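Local atomic coordinates of L-threonine dehydrogenase (Flavobacterium frigidimaris, PDB entry 2YY7), a protein that probably oxidises L-threonine at its 3-hydroxyl with NAD as the cofactor, as an epimerase-like member of the short-chain dehydrogenase/reductase superfamily. Residues 1-9 with 67-76; 53-61 with 100-109. All coordinates share one frame; numbering follows the deposited sequence.

Overall arrangement
Contacts 1 and 2 lie about 12 Å apart, centre to centre, in the nucleotide-binding domain, on the same side of the chain's centre. Contact 1 joins two neighbouring parallel strands, 5-8 and 71-74, within the sheet; contact 2 pairs helices 57-66 and 87-106, which cover the face bearing Ile8, Ile72 and Leu74. Their segments alternate along the chain (1-9, 53-61, 67-76, 100-109), and helix 57-66 is followed, after a short loop, by strand 71-74. The two layers meet where Ile8 packs on Ala54 and Ile60, and where Ile72 and Leu74 pack on Val101. Both contacts reach NAD, illustrating how a Rossmann fold builds its cofactor site from the C-terminal ends of strands and the turns that follow them.

Contact 1: residues 1-9 with 67-76; sequences MNPKILIIG and HKITDIYLMA. With NAD (nicotinamide-adenine-dinucleotide), chain E.
Ile5 and Tyr73 meet on one face of the paired strands, where the methyl CG2 of Ile5 comes obliquely at the phenol ring, 3.4 Å from Tyr73 CD2. With CG2 of Ile5 anti to the backbone N (its CG1 at chi1 -55°), that branch is the one directed at the ring. On the other face the bumps interlock differently. Ile69 folds its CD1 in beside Leu6 CB (3.7 Å), filling the notch between Leu6 and the backbone carbonyl of Lys4. Farther along, Ile8 straddles two neighbours: its CD1 meets Ile72 CG2, while its CG2 lies 4.0 Å from Leu74 CD1 and also touches the methyl of Ala76.

The two strands run side by side in the same direction, at 14° to each other, as part of the central parallel sheet of the Rossmann fold; helix 13-26 packs over the Ile5 and Ile7 face, and helix 87-106 over Ile72 and Leu74. Backbone bonds alternate between them: Leu6 N to Asp71 O, Tyr73 N to Leu6 O and Ile8 N to Tyr73 O. At the N-terminal end of the pair Lys4 O takes two donors, Thr70 N in the carbonyl plane and Asp71 N above it, while Lys4 N donates to Thr70 OG1 (3.0 Å). That hydroxyl in turn donates a hydrogen bond to Asp71 OD2. The side chain of Lys4 curls back to the backbone of His67, where Lys4 NZ donates to His67 O at 2.8 Å.

At the C-terminal end, Met75 N bonds to Ile8 O, and Gly9 turns with a positive phi of 87°; a CB there would collide with Ala76 N. Gly9 CA lies 3.6 Å from NAD O4B, and Ala76 CB is equally near C4A of the adenine.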
loop_
_atom_site.group_PDB
_atom_site.type_symbol
_atom_site.label_atom_id
_atom_site.label_comp_id
_atom_site.label_asym_id
_atom_site.label_seq_id
_atom_site.Cartn_x
_atom_site.Cartn_y
_atom_site.Cartn_z
ATOM N N MET A 1 -17.780 32.531 -4.969
ATOM C CA MET A 1 -16.865 32.448 -6.143
ATOM C C MET A 1 -16.744 31.012 -6.648
ATOM O O MET A 1 -16.598 30.076 -5.857
ATOM C CB MET A 1 -15.476 32.960 -5.760
ATOM C CG MET A 1 -14.444 32.822 -6.864
ATOM S SD MET A 1 -12.762 32.796 -6.213
ATOM C CE MET A 1 -12.333 31.059 -6.414
ATOM N N ASN A 2 -16.802 30.841 -7.965
ATOM C CA ASN A 2 -16.681 29.518 -8.557
ATOM C C ASN A 2 -15.227 29.079 -8.540
ATOM O O ASN A 2 -14.316 29.903 -8.601
ATOM C CB ASN A 2 -17.200 29.513 -9.997
ATOM C CG ASN A 2 -18.711 29.424 -10.074
ATOM O OD1 ASN A 2 -19.283 29.379 -11.160
ATOM N ND2 ASN A 2 -19.367 29.395 -8.916
ATOM N N PRO A 3 -14.990 27.767 -8.456
ATOM C CA PRO A 3 -13.619 27.265 -8.434
ATOM C C PRO A 3 -12.963 27.349 -9.805
ATOM O O PRO A 3 -13.639 27.460 -10.827
ATOM C CB PRO A 3 -13.797 25.825 -7.976
ATOM C CG PRO A 3 -15.080 25.440 -8.646
ATOM C CD PRO A 3 -15.958 26.655 -8.394
ATOM N N LYS A 4 -11.638 27.313 -9.810
ATOM C CA LYS A 4 -10.878 27.337 -11.045
ATOM C C LYS A 4 -10.327 25.916 -11.090
ATOM O O LYS A 4 -9.455 25.554 -10.300
ATOM C CB LYS A 4 -9.749 28.362 -10.961
ATOM C CG LYS A 4 -9.073 28.607 -12.287
ATOM C CD LYS A 4 -10.074 29.078 -13.336
ATOM C CE LYS A 4 -9.382 29.345 -14.660
ATOM N NZ LYS A 4 -8.345 30.412 -14.512
ATOM N N ILE A 5 -10.846 25.121 -12.017
ATOM C CA ILE A 5 -10.490 23.713 -12.126
ATOM C C ILE A 5 -9.441 23.303 -13.155
ATOM O O ILE A 5 -9.423 23.792 -14.282
ATOM C CB ILE A 5 -11.770 22.882 -12.400
ATOM C CG1 ILE A 5 -12.813 23.173 -11.314
ATOM C CG2 ILE A 5 -11.434 21.391 -12.444
ATOM C CD1 ILE A 5 -14.214 22.694 -11.651
ATOM N N LEU A 6 -8.575 22.384 -12.745
ATOM C CA LEU A 6 -7.553 21.838 -13.623
ATOM C C LEU A 6 -7.752 20.329 -13.663
ATOM O O LEU A 6 -7.644 19.649 -12.638
ATOM C CB LEU A 6 -6.145 22.153 -13.110
ATOM C CG LEU A 6 -5.020 21.462 -13.892
ATOM C CD1 LEU A 6 -5.038 21.920 -15.355
ATOM C CD2 LEU A 6 -3.675 21.776 -13.244
ATOM N N ILE A 7 -8.078 19.808 -14.841
ATOM C CA ILE A 7 -8.269 18.376 -15.003
ATOM C C ILE A 7 -7.028 17.811 -15.690
ATOM O O ILE A 7 -6.723 18.164 -16.828
ATOM C CB ILE A 7 -9.508 18.067 -15.866
ATOM C CG1 ILE A 7 -10.769 18.579 -15.164
ATOM C CG2 ILE A 7 -9.612 16.566 -16.106
ATOM C CD1 ILE A 7 -12.012 18.513 -16.017
ATOM N N ILE A 8 -6.308 16.951 -14.981
ATOM C CA ILE A 8 -5.100 16.336 -15.512
ATOM C C ILE A 8 -5.507 14.975 -16.073
ATOM O O ILE A 8 -6.070 14.145 -15.355
ATOM C CB ILE A 8 -4.045 16.175 -14.397
ATOM C CG1 ILE A 8 -3.757 17.543 -13.770
ATOM C CG2 ILE A 8 -2.754 15.578 -14.959
ATOM C CD1 ILE A 8 -2.749 17.496 -12.627
ATOM N N GLY A 9 -5.230 14.766 -17.361
ATOM C CA GLY A 9 -5.607 13.531 -18.028
ATOM C C GLY A 9 -7.022 13.708 -18.550
ATOM O O GLY A 9 -7.825 12.779 -18.524
ATOM N N HIS A 67 -3.025 29.656 -14.261
ATOM C CA HIS A 67 -4.476 29.545 -14.365
ATOM C C HIS A 67 -5.137 29.706 -12.999
ATOM O O HIS A 67 -6.333 29.462 -12.846
ATOM C CB HIS A 67 -4.875 28.211 -15.005
ATOM C CG HIS A 67 -4.636 28.165 -16.484
ATOM N ND1 HIS A 67 -5.390 28.890 -17.379
ATOM C CD2 HIS A 67 -3.704 27.512 -17.219
ATOM C CE1 HIS A 67 -4.934 28.686 -18.603
ATOM N NE2 HIS A 67 -3.911 27.854 -18.532
ATOM N N LYS A 68 -4.345 30.126 -12.015
ATOM C CA LYS A 68 -4.830 30.359 -10.654
ATOM C C LYS A 68 -5.811 29.271 -10.222
ATOM O O LYS A 68 -6.947 29.555 -9.836
ATOM C CB LYS A 68 -5.510 31.728 -10.582
ATOM C CG LYS A 68 -4.665 32.870 -11.146
ATOM C CD LYS A 68 -3.392 33.093 -10.333
ATOM C CE LYS A 68 -2.529 34.192 -10.954
ATOM N NZ LYS A 68 -1.308 34.478 -10.149
ATOM N N ILE A 69 -5.344 28.029 -10.271
ATOM C CA ILE A 69 -6.154 26.862 -9.932
ATOM C C ILE A 69 -6.464 26.687 -8.452
ATOM O O ILE A 69 -5.599 26.891 -7.599
ATOM C CB ILE A 69 -5.460 25.568 -10.426
ATOM C CG1 ILE A 69 -5.274 25.628 -11.948
ATOM C CG2 ILE A 69 -6.269 24.335 -10.002
ATOM C CD1 ILE A 69 -6.565 25.771 -12.721
ATOM N N THR A 70 -7.701 26.293 -8.157
ATOM C CA THR A 70 -8.120 26.045 -6.782
ATOM C C THR A 70 -8.425 24.554 -6.595
ATOM O O THR A 70 -8.195 24.007 -5.521
ATOM C CB THR A 70 -9.380 26.866 -6.401
ATOM O OG1 THR A 70 -10.490 26.458 -7.210
ATOM C CG2 THR A 70 -9.128 28.354 -6.603
ATOM N N ASP A 71 -8.926 23.905 -7.645
ATOM C CA ASP A 71 -9.266 22.481 -7.594
ATOM C C ASP A 71 -8.547 21.657 -8.668
ATOM O O ASP A 71 -8.466 22.062 -9.827
ATOM C CB ASP A 71 -10.772 22.262 -7.796
ATOM C CG ASP A 71 -11.626 22.912 -6.724
ATOM O OD1 ASP A 71 -12.762 22.425 -6.531
ATOM O OD2 ASP A 71 -11.189 23.898 -6.092
ATOM N N ILE A 72 -8.047 20.487 -8.287
ATOM C CA ILE A 72 -7.385 19.612 -9.245
ATOM C C ILE A 72 -8.020 18.228 -9.249
ATOM O O ILE A 72 -8.210 17.617 -8.194
ATOM C CB ILE A 72 -5.870 19.444 -8.947
ATOM C CG1 ILE A 72 -5.122 20.738 -9.275
ATOM C CG2 ILE A 72 -5.296 18.281 -9.780
ATOM C CD1 ILE A 72 -3.615 20.621 -9.167
ATOM N N TYR A 73 -8.378 17.764 -10.443
ATOM C CA TYR A 73 -8.934 16.430 -10.630
ATOM C C TYR A 73 -7.815 15.679 -11.358
ATOM O O TYR A 73 -7.599 15.886 -12.556
ATOM C CB TYR A 73 -10.193 16.466 -11.510
ATOM C CG TYR A 73 -11.402 17.113 -10.867
ATOM C CD1 TYR A 73 -12.526 16.354 -10.523
ATOM C CD2 TYR A 73 -11.433 18.485 -10.619
ATOM C CE1 TYR A 73 -13.657 16.951 -9.951
ATOM C CE2 TYR A 73 -12.556 19.094 -10.046
ATOM C CZ TYR A 73 -13.664 18.322 -9.716
ATOM O OH TYR A 73 -14.769 18.922 -9.153
ATOM N N LEU A 74 -7.089 14.838 -10.625
ATOM C CA LEU A 74 -5.980 14.060 -11.187
ATOM C C LEU A 74 -6.478 12.725 -11.731
ATOM O O LEU A 74 -6.647 11.754 -10.987
ATOM C CB LEU A 74 -4.920 13.817 -10.111
ATOM C CG LEU A 74 -3.735 12.900 -10.442
ATOM C CD1 LEU A 74 -2.942 13.455 -11.611
ATOM C CD2 LEU A 74 -2.848 12.778 -9.216
ATOM N N MET A 75 -6.697 12.680 -13.037
ATOM C CA MET A 75 -7.209 11.484 -13.684
ATOM C C MET A 75 -6.136 10.668 -14.387
ATOM O O MET A 75 -6.379 9.523 -14.753
ATOM C CB MET A 75 -8.288 11.874 -14.696
ATOM C CG MET A 75 -9.314 12.851 -14.143
ATOM S SD MET A 75 -10.110 12.246 -12.632
ATOM C CE MET A 75 -11.410 11.226 -13.326
ATOM N N ALA A 76 -4.956 11.247 -14.573
ATOM C CA ALA A 76 -3.871 10.552 -15.261
ATOM C C ALA A 76 -3.302 9.383 -14.467
ATOM O O ALA A 76 -3.018 9.503 -13.277
ATOM C CB ALA A 76 -2.749 11.544 -15.616
HETATM P PA NAD E . -7.697 6.741 -19.584
HETATM O O1A NAD E . -8.826 6.621 -20.547
HETATM O O2A NAD E . -6.574 5.790 -19.792
HETATM O O5B NAD E . -7.213 8.243 -19.465
HETATM C C5B NAD E . -5.964 8.570 -18.927
HETATM C C4B NAD E . -5.505 9.888 -19.501
HETATM O O4B NAD E . -4.327 10.280 -18.794
HETATM C C3B NAD E . -5.160 9.778 -21.005
HETATM O O3B NAD E . -5.844 10.779 -21.780
HETATM C C2B NAD E . -3.632 9.901 -21.019
HETATM O O2B NAD E . -3.145 10.512 -22.201
HETATM C C1B NAD E . -3.381 10.741 -19.757
HETATM N N9A NAD E . -1.994 10.648 -19.278
HETATM C C8A NAD E . -1.223 9.489 -19.197
HETATM N N7A NAD E . -0.011 9.829 -18.734
HETATM C C5A NAD E . -0.022 11.162 -18.508
HETATM C C6A NAD E . 0.970 12.025 -18.069
HETATM N N6A NAD E . 2.192 11.586 -17.857
HETATM N N1A NAD E . 0.691 13.362 -17.959
HETATM C C2A NAD E . -0.564 13.860 -18.275
HETATM N N3A NAD E . -1.557 13.021 -18.743
HETATM C C4A NAD E . -1.260 11.686 -18.856
HETATM O O3 NAD E . -8.231 6.417 -18.105
HETATM P PN NAD E . -9.688 6.707 -17.450
HETATM O O1N NAD E . -10.212 8.067 -17.806
HETATM O O2N NAD E . -10.476 5.461 -17.652
HETATM O O5D NAD E . -9.305 6.732 -15.872
HETATM C C5D NAD E . -9.006 7.968 -15.207
HETATM C C4D NAD E . -8.777 7.675 -13.699
HETATM O O4D NAD E . -9.875 6.950 -13.176
HETATM C C3D NAD E . -7.556 6.792 -13.424
HETATM O O3D NAD E . -6.986 7.184 -12.179
HETATM C C2D NAD E . -8.149 5.416 -13.237
HETATM O O2D NAD E . -7.233 4.625 -12.518
HETATM C C1D NAD E . -9.466 5.727 -12.527
HETATM N N1N NAD E . -10.422 4.611 -12.714
HETATM C C2N NAD E . -10.966 4.374 -13.961
HETATM C C3N NAD E . -11.862 3.323 -14.126
HETATM C C7N NAD E . -12.560 3.113 -15.442
HETATM O O7N NAD E . -13.370 1.991 -15.508
HETATM N N7N NAD E . -12.373 3.925 -16.498
HETATM C C4N NAD E . -12.192 2.495 -13.038
HETATM C C5N NAD E . -11.654 2.764 -11.776
HETATM C C6N NAD E . -10.758 3.803 -11.621
#

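Contact 2: residues 53-61 with 100-109; sequences NALDFNQIE and HVLNLAKAKK. With NAD (nicotinamide-adenine-dinucleotide), chain E.
Phe57 and His100 form an offset edge-to-face pair, the phenyl edge turned to the imidazole face with the planes at 80°, in the helix layer that covers one side of this Rossmann-fold sheet. The ring centroids stand 5.5 Å apart. Closer still is Phe57 CB, which sits over the middle of the same imidazole, 3.6 Å from its centroid, in a CH-pi contact. At the rim of that ring, His100 NE2 donates to Leu55 O at 3.0 Å; the carbonyl oxygen lies near the imidazole plane, whereas the donor stands well above the carbonyl's own plane. His100 therefore joins the N-terminal end of helix 57-66 and the turn before it to the flank of helix 87-106, and an alanine here would probably leave Leu55 O without this donor and open a gap beneath Phe57 CB.

Beyond the ring pair, Leu104 comes at Phe57 from the opposite direction, its CD1 3.7 Å from Phe57 CZ. Ile60 fills the inner side, with CD1 against His100 CB and CG2 against Leu104 CD2. Helix segments 57-61 and 100-106 cross at -51°.

Behind these contacts, a type I turn from Asn53 to Asp56 sets the start of helix 57-66. Asp56 caps it, OD1 accepting from Gln59 N and, weakly, from Asn58 N. Asn53 OD1 accepts from Leu55 N in an Asx turn and also from the adenine amino group N6A of NAD, while Ala54 N donates to NAD N1A at 2.8 Å. One turn into the helix, Glu61, its CG anti to the backbone N (chi1 -176°), forms a salt bridge with the extended side chain of Lys109, just past the end of helix 87-106: Lys109 NZ lies 2.6 Å from Glu61 OE2, nearly in line with the carboxylate C-O bond.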
loop_
_atom_site.group_PDB
_atom_site.type_symbol
_atom_site.label_atom_id
_atom_site.label_comp_id
_atom_site.label_asym_id
_atom_site.label_seq_id
_atom_site.Cartn_x
_atom_site.Cartn_y
_atom_site.Cartn_z
ATOM N N ASN A 53 2.780 17.035 -18.435
ATOM C CA ASN A 53 3.219 15.698 -18.070
ATOM C C ASN A 53 3.072 15.670 -16.556
ATOM O O ASN A 53 3.843 16.312 -15.846
ATOM C CB ASN A 53 4.682 15.456 -18.445
ATOM C CG ASN A 53 5.107 14.024 -18.182
ATOM O OD1 ASN A 53 4.595 13.380 -17.269
ATOM N ND2 ASN A 53 6.046 13.519 -18.975
ATOM N N ALA A 54 2.070 14.943 -16.072
ATOM C CA ALA A 54 1.792 14.848 -14.638
ATOM C C ALA A 54 2.961 14.304 -13.820
ATOM O O ALA A 54 2.964 14.392 -12.591
ATOM C CB ALA A 54 0.551 13.982 -14.410
ATOM N N LEU A 55 3.951 13.743 -14.507
ATOM C CA LEU A 55 5.129 13.180 -13.852
ATOM C C LEU A 55 6.095 14.296 -13.444
ATOM O O LEU A 55 7.002 14.083 -12.637
ATOM C CB LEU A 55 5.829 12.222 -14.821
ATOM C CG LEU A 55 6.221 10.803 -14.404
ATOM C CD1 LEU A 55 5.101 10.139 -13.646
ATOM C CD2 LEU A 55 6.564 10.007 -15.657
ATOM N N ASP A 56 5.888 15.486 -14.001
ATOM C CA ASP A 56 6.758 16.630 -13.726
ATOM C C ASP A 56 6.087 17.644 -12.805
ATOM O O ASP A 56 5.175 18.357 -13.215
ATOM C CB ASP A 56 7.141 17.306 -15.049
ATOM C CG ASP A 56 8.196 18.386 -14.882
ATOM O OD1 ASP A 56 8.152 19.123 -13.876
ATOM O OD2 ASP A 56 9.063 18.507 -15.775
ATOM N N PHE A 57 6.546 17.708 -11.560
ATOM C CA PHE A 57 5.982 18.633 -10.579
ATOM C C PHE A 57 5.986 20.096 -11.035
ATOM O O PHE A 57 4.999 20.809 -10.836
ATOM C CB PHE A 57 6.730 18.504 -9.247
ATOM C CG PHE A 57 6.271 19.477 -8.192
ATOM C CD1 PHE A 57 6.755 20.782 -8.168
ATOM C CD2 PHE A 57 5.347 19.087 -7.228
ATOM C CE1 PHE A 57 6.325 21.686 -7.198
ATOM C CE2 PHE A 57 4.909 19.985 -6.251
ATOM C CZ PHE A 57 5.400 21.287 -6.236
ATOM N N ASN A 58 7.083 20.542 -11.644
ATOM C CA ASN A 58 7.177 21.930 -12.096
ATOM C C ASN A 58 6.141 22.305 -13.154
ATOM O O ASN A 58 5.623 23.425 -13.146
ATOM C CB ASN A 58 8.580 22.230 -12.627
ATOM C CG ASN A 58 9.651 22.064 -11.565
ATOM O OD1 ASN A 58 9.533 22.585 -10.457
ATOM N ND2 ASN A 58 10.709 21.340 -11.905
ATOM N N GLN A 59 5.838 21.383 -14.064
ATOM C CA GLN A 59 4.853 21.661 -15.104
ATOM C C GLN A 59 3.460 21.848 -14.503
ATOM O O GLN A 59 2.694 22.691 -14.955
ATOM C CB GLN A 59 4.814 20.533 -16.137
ATOM C CG GLN A 59 6.128 20.295 -16.858
ATOM C CD GLN A 59 5.982 19.367 -18.046
ATOM O OE1 GLN A 59 6.959 18.786 -18.519
ATOM N NE2 GLN A 59 4.766 19.234 -18.544
ATOM N N ILE A 60 3.132 21.056 -13.487
ATOM C CA ILE A 60 1.827 21.164 -12.840
ATOM C C ILE A 60 1.765 22.464 -12.042
ATOM O O ILE A 60 0.789 23.207 -12.126
ATOM C CB ILE A 60 1.565 19.981 -11.881
ATOM C CG1 ILE A 60 1.675 18.654 -12.644
ATOM C CG2 ILE A 60 0.179 20.118 -11.260
ATOM C CD1 ILE A 60 1.539 17.418 -11.759
ATOM N N GLU A 61 2.815 22.731 -11.274
ATOM C CA GLU A 61 2.885 23.944 -10.468
ATOM C C GLU A 61 2.705 25.172 -11.364
ATOM O O GLU A 61 2.018 26.124 -10.992
ATOM C CB GLU A 61 4.234 24.013 -9.741
ATOM C CG GLU A 61 4.378 25.196 -8.796
ATOM C CD GLU A 61 5.722 25.221 -8.082
ATOM O OE1 GLU A 61 6.770 25.249 -8.768
ATOM O OE2 GLU A 61 5.727 25.213 -6.831
ATOM N N HIS A 100 2.807 14.804 -6.357
ATOM C CA HIS A 100 2.922 16.191 -6.824
ATOM C C HIS A 100 1.676 16.999 -6.493
ATOM O O HIS A 100 1.771 18.106 -5.966
ATOM C CB HIS A 100 3.148 16.250 -8.332
ATOM C CG HIS A 100 4.425 15.607 -8.773
ATOM N ND1 HIS A 100 5.509 15.459 -7.934
ATOM C CD2 HIS A 100 4.804 15.110 -9.972
ATOM C CE1 HIS A 100 6.501 14.896 -8.601
ATOM N NE2 HIS A 100 6.099 14.675 -9.840
ATOM N N VAL A 101 0.510 16.452 -6.813
ATOM C CA VAL A 101 -0.748 17.146 -6.540
ATOM C C VAL A 101 -0.993 17.287 -5.037
ATOM O O VAL A 101 -1.466 18.324 -4.579
ATOM C CB VAL A 101 -1.949 16.417 -7.196
ATOM C CG1 VAL A 101 -3.261 17.094 -6.800
ATOM C CG2 VAL A 101 -1.794 16.436 -8.709
ATOM N N LEU A 102 -0.661 16.250 -4.271
ATOM C CA LEU A 102 -0.850 16.299 -2.824
ATOM C C LEU A 102 0.077 17.348 -2.219
ATOM O O LEU A 102 -0.319 18.079 -1.308
ATOM C CB LEU A 102 -0.583 14.926 -2.186
ATOM C CG LEU A 102 -1.632 13.821 -2.377
ATOM C CD1 LEU A 102 -1.141 12.533 -1.717
ATOM C CD2 LEU A 102 -2.968 14.243 -1.761
ATOM N N ASN A 103 1.307 17.418 -2.725
ATOM C CA ASN A 103 2.281 18.395 -2.238
ATOM C C ASN A 103 1.847 19.822 -2.593
ATOM O O ASN A 103 2.162 20.768 -1.872
ATOM C CB ASN A 103 3.675 18.098 -2.812
ATOM C CG ASN A 103 4.425 17.031 -2.018
ATOM O OD1 ASN A 103 5.321 16.361 -2.541
ATOM N ND2 ASN A 103 4.075 16.885 -0.744
ATOM N N LEU A 104 1.126 19.988 -3.700
ATOM C CA LEU A 104 0.654 21.320 -4.071
ATOM C C LEU A 104 -0.384 21.752 -3.038
ATOM O O LEU A 104 -0.442 22.920 -2.645
ATOM C CB LEU A 104 0.015 21.326 -5.470
ATOM C CG LEU A 104 0.816 21.731 -6.724
ATOM C CD1 LEU A 104 1.937 22.685 -6.350
ATOM C CD2 LEU A 104 1.375 20.513 -7.414
ATOM N N ALA A 105 -1.203 20.802 -2.595
ATOM C CA ALA A 105 -2.226 21.089 -1.596
ATOM C C ALA A 105 -1.557 21.357 -0.248
ATOM O O ALA A 105 -1.969 22.249 0.495
ATOM C CB ALA A 105 -3.199 19.917 -1.482
ATOM N N LYS A 106 -0.521 20.582 0.058
ATOM C CA LYS A 106 0.220 20.748 1.310
ATOM C C LYS A 106 0.832 22.152 1.373
ATOM O O LYS A 106 0.868 22.784 2.434
ATOM C CB LYS A 106 1.323 19.684 1.396
ATOM C CG LYS A 106 2.225 19.753 2.624
ATOM C CD LYS A 106 3.145 18.534 2.672
ATOM C CE LYS A 106 4.162 18.616 3.807
ATOM N NZ LYS A 106 5.211 19.638 3.539
ATOM N N ALA A 107 1.304 22.640 0.228
ATOM C CA ALA A 107 1.922 23.960 0.143
ATOM C C ALA A 107 0.894 25.089 0.048
ATOM O O ALA A 107 1.262 26.259 -0.045
ATOM C CB ALA A 107 2.867 24.014 -1.060
ATOM N N LYS A 108 -0.387 24.732 0.062
ATOM C CA LYS A 108 -1.474 25.711 -0.020
ATOM C C LYS A 108 -1.563 26.400 -1.380
ATOM O O LYS A 108 -2.087 27.509 -1.485
ATOM C CB LYS A 108 -1.323 26.780 1.068
ATOM C CG LYS A 108 -1.202 26.242 2.489
ATOM C CD LYS A 108 -2.497 25.611 2.961
ATOM C CE LYS A 108 -2.425 25.256 4.439
ATOM N NZ LYS A 108 -3.709 24.680 4.933
ATOM N N LYS A 109 -1.051 25.753 -2.422
ATOM C CA LYS A 109 -1.104 26.329 -3.761
ATOM C C LYS A 109 -2.436 26.016 -4.444
ATOM O O LYS A 109 -2.792 26.637 -5.445
ATOM C CB LYS A 109 0.078 25.824 -4.590
ATOM C CG LYS A 109 1.379 26.525 -4.216
ATOM C CD LYS A 109 2.594 25.735 -4.640
ATOM C CE LYS A 109 3.872 26.436 -4.192
ATOM N NZ LYS A 109 5.060 25.538 -4.294
HETATM P PA NAD E . -7.697 6.741 -19.584
HETATM O O1A NAD E . -8.826 6.621 -20.547
HETATM O O2A NAD E . -6.574 5.790 -19.792
HETATM O O5B NAD E . -7.213 8.243 -19.465
HETATM C C5B NAD E . -5.964 8.570 -18.927
HETATM C C4B NAD E . -5.505 9.888 -19.501
HETATM O O4B NAD E . -4.327 10.280 -18.794
HETATM C C3B NAD E . -5.160 9.778 -21.005
HETATM O O3B NAD E . -5.844 10.779 -21.780
HETATM C C2B NAD E . -3.632 9.901 -21.019
HETATM O O2B NAD E . -3.145 10.512 -22.201
HETATM C C1B NAD E . -3.381 10.741 -19.757
HETATM N N9A NAD E . -1.994 10.648 -19.278
HETATM C C8A NAD E . -1.223 9.489 -19.197
HETATM N N7A NAD E . -0.011 9.829 -18.734
HETATM C C5A NAD E . -0.022 11.162 -18.508
HETATM C C6A NAD E . 0.970 12.025 -18.069
HETATM N N6A NAD E . 2.192 11.586 -17.857
HETATM N N1A NAD E . 0.691 13.362 -17.959
HETATM C C2A NAD E . -0.564 13.860 -18.275
HETATM N N3A NAD E . -1.557 13.021 -18.743
HETATM C C4A NAD E . -1.260 11.686 -18.856
HETATM O O3 NAD E . -8.231 6.417 -18.105
HETATM P PN NAD E . -9.688 6.707 -17.450
HETATM O O1N NAD E . -10.212 8.067 -17.806
HETATM O O2N NAD E . -10.476 5.461 -17.652
HETATM O O5D NAD E . -9.305 6.732 -15.872
HETATM C C5D NAD E . -9.006 7.968 -15.207
HETATM C C4D NAD E . -8.777 7.675 -13.699
HETATM O O4D NAD E . -9.875 6.950 -13.176
HETATM C C3D NAD E . -7.556 6.792 -13.424
HETATM O O3D NAD E . -6.986 7.184 -12.179
HETATM C C2D NAD E . -8.149 5.416 -13.237
HETATM O O2D NAD E . -7.233 4.625 -12.518
HETATM C C1D NAD E . -9.466 5.727 -12.527
HETATM N N1N NAD E . -10.422 4.611 -12.714
HETATM C C2N NAD E . -10.966 4.374 -13.961
HETATM C C3N NAD E . -11.862 3.323 -14.126
HETATM C C7N NAD E . -12.560 3.113 -15.442
HETATM O O7N NAD E . -13.370 1.991 -15.508
HETATM N N7N NAD E . -12.373 3.925 -16.498
HETATM C C4N NAD E . -12.192 2.495 -13.038
HETATM C C5N NAD E . -11.654 2.764 -11.776
HETATM C C6N NAD E . -10.758 3.803 -11.621
#